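Long-range contact in glycosylation Associate Protein 1 (Streptococcus agalactiae serotype V, PDB 6OYC), which probably takes part, with its partner Gap proteins, in the glycosylation and accessory Sec secretion of a streptococcal surface glycoprotein: residues S227-N235 with G249-N260. Residues are numbered along the deposited sequence; the frame is centred on the assembly and turned at random.
Sequences SDTIIVSFN and GNLILSVFSERN. With SO4 (sulfate ion), chain J.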
loop_
_atom_site.group_PDB
_atom_site.type_symbol
_atom_site.label_atom_id
_atom_site.label_comp_id
_atom_site.label_asym_id
_atom_site.label_seq_id
_atom_site.Cartn_x
_atom_site.Cartn_y
_atom_site.Cartn_z
ATOM N N SER A 227 27.429 -5.293 14.879
ATOM C CA SER A 227 27.816 -4.826 13.558
ATOM C C SER A 227 26.643 -4.755 12.585
ATOM O O SER A 227 26.851 -4.511 11.394
ATOM C CB SER A 227 28.908 -5.725 12.991
ATOM O OG SER A 227 28.432 -7.038 12.855
ATOM N N ASP A 228 25.421 -4.960 13.063
ATOM C CA ASP A 228 24.240 -4.887 12.218
ATOM C C ASP A 228 23.740 -3.451 12.117
ATOM O O ASP A 228 24.181 -2.554 12.845
ATOM C CB ASP A 228 23.131 -5.787 12.765
ATOM C CG ASP A 228 23.416 -7.252 12.549
ATOM O OD1 ASP A 228 24.180 -7.582 11.603
ATOM O OD2 ASP A 228 22.855 -8.066 13.316
ATOM N N THR A 229 22.799 -3.244 11.198
ATOM C CA THR A 229 22.140 -1.959 11.009
ATOM C C THR A 229 20.632 -2.156 11.084
ATOM O O THR A 229 20.086 -3.095 10.494
ATOM C CB THR A 229 22.531 -1.326 9.670
ATOM O OG1 THR A 229 23.920 -0.976 9.700
ATOM C CG2 THR A 229 21.672 -0.068 9.353
ATOM N N ILE A 230 19.968 -1.289 11.827
ATOM C CA ILE A 230 18.518 -1.271 11.886
ATOM C C ILE A 230 18.051 -0.127 11.010
ATOM O O ILE A 230 18.504 1.013 11.173
ATOM C CB ILE A 230 18.017 -1.114 13.328
ATOM C CG1 ILE A 230 18.521 -2.268 14.190
ATOM C CG2 ILE A 230 16.509 -1.081 13.361
ATOM C CD1 ILE A 230 18.100 -2.156 15.612
ATOM N N ILE A 231 17.174 -0.428 10.057
ATOM C CA ILE A 231 16.572 0.586 9.207
ATOM C C ILE A 231 15.130 0.737 9.644
ATOM O O ILE A 231 14.342 -0.214 9.560
ATOM C CB ILE A 231 16.697 0.232 7.717
ATOM C CG1 ILE A 231 18.195 0.111 7.355
ATOM C CG2 ILE A 231 16.014 1.296 6.881
ATOM C CD1 ILE A 231 18.526 -0.657 6.096
ATOM N N VAL A 232 14.800 1.917 10.161
ATOM C CA VAL A 232 13.528 2.167 10.821
ATOM C C VAL A 232 12.672 3.062 9.937
ATOM O O VAL A 232 13.078 4.173 9.566
ATOM C CB VAL A 232 13.711 2.809 12.205
ATOM C CG1 VAL A 232 12.330 3.089 12.846
ATOM C CG2 VAL A 232 14.563 1.914 13.100
ATOM N N SER A 233 11.484 2.575 9.616
ATOM C CA SER A 233 10.420 3.422 9.097
ATOM C C SER A 233 10.045 4.474 10.143
ATOM O O SER A 233 9.567 4.127 11.228
ATOM C CB SER A 233 9.223 2.531 8.767
ATOM O OG SER A 233 8.448 3.077 7.736
ATOM N N PHE A 234 10.277 5.754 9.845
ATOM C CA PHE A 234 10.035 6.791 10.852
ATOM C C PHE A 234 8.558 6.839 11.236
ATOM O O PHE A 234 7.699 7.093 10.390
ATOM C CB PHE A 234 10.484 8.169 10.345
ATOM C CG PHE A 234 10.425 9.255 11.400
ATOM C CD1 PHE A 234 9.210 9.796 11.803
ATOM C CD2 PHE A 234 11.585 9.737 11.984
ATOM C CE1 PHE A 234 9.157 10.793 12.764
ATOM C CE2 PHE A 234 11.540 10.732 12.942
ATOM C CZ PHE A 234 10.323 11.266 13.333
ATOM N N ASN A 235 8.266 6.643 12.519
ATOM C CA ASN A 235 6.892 6.690 12.990
ATOM C C ASN A 235 6.875 6.989 14.483
ATOM O O ASN A 235 7.544 6.299 15.266
ATOM C CB ASN A 235 6.186 5.357 12.701
ATOM C CG ASN A 235 4.694 5.507 12.625
ATOM O OD1 ASN A 235 4.090 6.177 13.454
ATOM N ND2 ASN A 235 4.088 4.902 11.611
ATOM N N GLY A 249 23.435 -1.135 17.796
ATOM C CA GLY A 249 24.058 -1.106 16.482
ATOM C C GLY A 249 23.978 0.194 15.700
ATOM O O GLY A 249 23.871 1.284 16.270
ATOM N N ASN A 250 24.040 0.087 14.382
ATOM C CA ASN A 250 23.847 1.229 13.501
ATOM C C ASN A 250 22.373 1.449 13.202
ATOM O O ASN A 250 21.562 0.517 13.210
ATOM C CB ASN A 250 24.607 1.046 12.195
ATOM C CG ASN A 250 26.089 1.097 12.399
ATOM O OD1 ASN A 250 26.609 2.091 12.898
ATOM N ND2 ASN A 250 26.777 0.004 12.077
ATOM N N LEU A 251 22.042 2.695 12.888
ATOM C CA LEU A 251 20.655 3.100 12.748
ATOM C C LEU A 251 20.506 3.994 11.531
ATOM O O LEU A 251 21.264 4.958 11.373
ATOM C CB LEU A 251 20.181 3.829 14.011
ATOM C CG LEU A 251 18.759 4.410 13.983
ATOM C CD1 LEU A 251 17.717 3.313 13.815
ATOM C CD2 LEU A 251 18.506 5.192 15.252
ATOM N N ILE A 252 19.528 3.676 10.685
ATOM C CA ILE A 252 19.098 4.530 9.580
ATOM C C ILE A 252 17.608 4.831 9.748
ATOM O O ILE A 252 16.792 3.910 9.897
ATOM C CB ILE A 252 19.366 3.881 8.207
ATOM C CG1 ILE A 252 20.868 3.702 7.970
ATOM C CG2 ILE A 252 18.765 4.719 7.080
ATOM C CD1 ILE A 252 21.171 2.673 6.910
ATOM N N LEU A 253 17.258 6.111 9.728
ATOM C CA LEU A 253 15.866 6.537 9.793
ATOM C C LEU A 253 15.353 6.807 8.385
ATOM O O LEU A 253 16.003 7.526 7.619
ATOM C CB LEU A 253 15.729 7.797 10.642
ATOM C CG LEU A 253 15.736 7.638 12.153
ATOM C CD1 LEU A 253 15.652 9.020 12.825
ATOM C CD2 LEU A 253 14.556 6.761 12.567
ATOM N N SER A 254 14.183 6.265 8.049
ATOM C CA SER A 254 13.592 6.462 6.725
ATOM C C SER A 254 12.355 7.346 6.842
ATOM O O SER A 254 11.394 6.996 7.536
ATOM C CB SER A 254 13.234 5.129 6.062
ATOM O OG SER A 254 12.657 5.356 4.774
ATOM N N VAL A 255 12.381 8.480 6.157
ATOM C CA VAL A 255 11.304 9.459 6.173
ATOM C C VAL A 255 10.555 9.354 4.840
ATOM O O VAL A 255 11.160 9.464 3.765
ATOM C CB VAL A 255 11.857 10.878 6.403
ATOM C CG1 VAL A 255 10.792 11.949 6.104
ATOM C CG2 VAL A 255 12.395 11.021 7.806
ATOM N N PHE A 256 9.240 9.147 4.907
ATOM C CA PHE A 256 8.413 8.913 3.725
ATOM C C PHE A 256 7.251 9.895 3.740
ATOM O O PHE A 256 6.410 9.856 4.648
ATOM C CB PHE A 256 7.908 7.471 3.701
ATOM C CG PHE A 256 7.276 7.076 2.396
ATOM C CD1 PHE A 256 7.975 7.220 1.200
ATOM C CD2 PHE A 256 5.985 6.552 2.361
ATOM C CE1 PHE A 256 7.402 6.841 -0.009
ATOM C CE2 PHE A 256 5.394 6.178 1.145
ATOM C CZ PHE A 256 6.104 6.321 -0.039
ATOM N N SER A 257 7.201 10.766 2.735
ATOM C CA SER A 257 6.286 11.906 2.772
ATOM C C SER A 257 4.813 11.492 2.900
ATOM O O SER A 257 4.023 12.227 3.502
ATOM C CB SER A 257 6.490 12.765 1.528
ATOM O OG SER A 257 6.210 12.019 0.350
ATOM N N GLU A 258 4.411 10.336 2.347
ATOM C CA GLU A 258 3.008 9.937 2.473
ATOM C C GLU A 258 2.638 9.626 3.923
ATOM O O GLU A 258 1.491 9.826 4.320
ATOM C CB GLU A 258 2.719 8.732 1.580
ATOM C CG GLU A 258 1.277 8.201 1.643
ATOM C CD GLU A 258 1.125 6.783 1.051
ATOM O OE1 GLU A 258 0.337 6.612 0.088
ATOM O OE2 GLU A 258 1.791 5.838 1.545
ATOM N N ARG A 259 3.596 9.147 4.722
ATOM C CA ARG A 259 3.417 8.767 6.123
ATOM C C ARG A 259 3.826 9.863 7.100
ATOM O O ARG A 259 3.193 10.034 8.137
ATOM C CB ARG A 259 4.245 7.520 6.434
ATOM C CG ARG A 259 4.202 7.060 7.877
ATOM C CD ARG A 259 5.068 5.809 8.080
ATOM N NE ARG A 259 6.492 6.096 7.907
ATOM C CZ ARG A 259 7.242 5.612 6.918
ATOM N NH1 ARG A 259 6.713 4.795 6.007
ATOM N NH2 ARG A 259 8.530 5.936 6.842
ATOM N N ASN A 260 4.863 10.623 6.797
ATOM C CA ASN A 260 5.492 11.455 7.800
ATOM C C ASN A 260 5.117 12.917 7.622
ATOM O O ASN A 260 5.157 13.448 6.511
ATOM C CB ASN A 260 7.002 11.257 7.755
ATOM C CG ASN A 260 7.388 9.857 8.192
ATOM O OD1 ASN A 260 8.132 9.146 7.506
ATOM N ND2 ASN A 260 6.833 9.433 9.324
HETATM S S SO4 J . 4.896 10.900 12.314
HETATM O O1 SO4 J . 5.632 9.684 12.671
HETATM O O2 SO4 J . 4.957 11.877 13.405
HETATM O O3 SO4 J . 5.495 11.496 11.103
HETATM O O4 SO4 J . 3.493 10.552 12.011
#
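The carbonyl oxygen of Phe234 is gripped from opposite faces of its plane: Asn260 ND2 donates to Phe234 O (2.7 Å) from well above the carbonyl plane, and Arg259 NE donates to it (2.9 Å) from the other face. The amide of Asn260 is fixed in rotation from both ends, because its OD1 takes the backbone N-H of Phe256 on a lone pair (2.8 Å, 175° at the hydrogen), while ND2 also donates to a sulfate, probably from the crystallisation liquor, which Gln236, Asn261 and Asn264 bind too. The Phe234 ring stands nearly perpendicular to this amide (87°), with Asn260 ND2 at its CD1 edge and Leu253 CD1 at its CD2 edge. Arg259 bends at chi3 (67°) and brings one guanidinium face over Ser233 OG; its NH1 forms a salt bridge with Asp33, which also bonds Ser254 OG. Upstream, strands 229-233 and 250-255 run parallel, with alternating bonds such as Val232 N to Ile252 O (2.8 Å). Val232 CG2 packs on Leu251 CD1 (3.5 Å) on one face; on the other, Ile252 CD1 meets Thr229 CG2 (3.7 Å). The loops after these two strands meet at their C-terminal ends. Helix 239-242 covers Val232 and completes a Rossmann-like beta-alpha-beta unit, consistent with the GT-B clan.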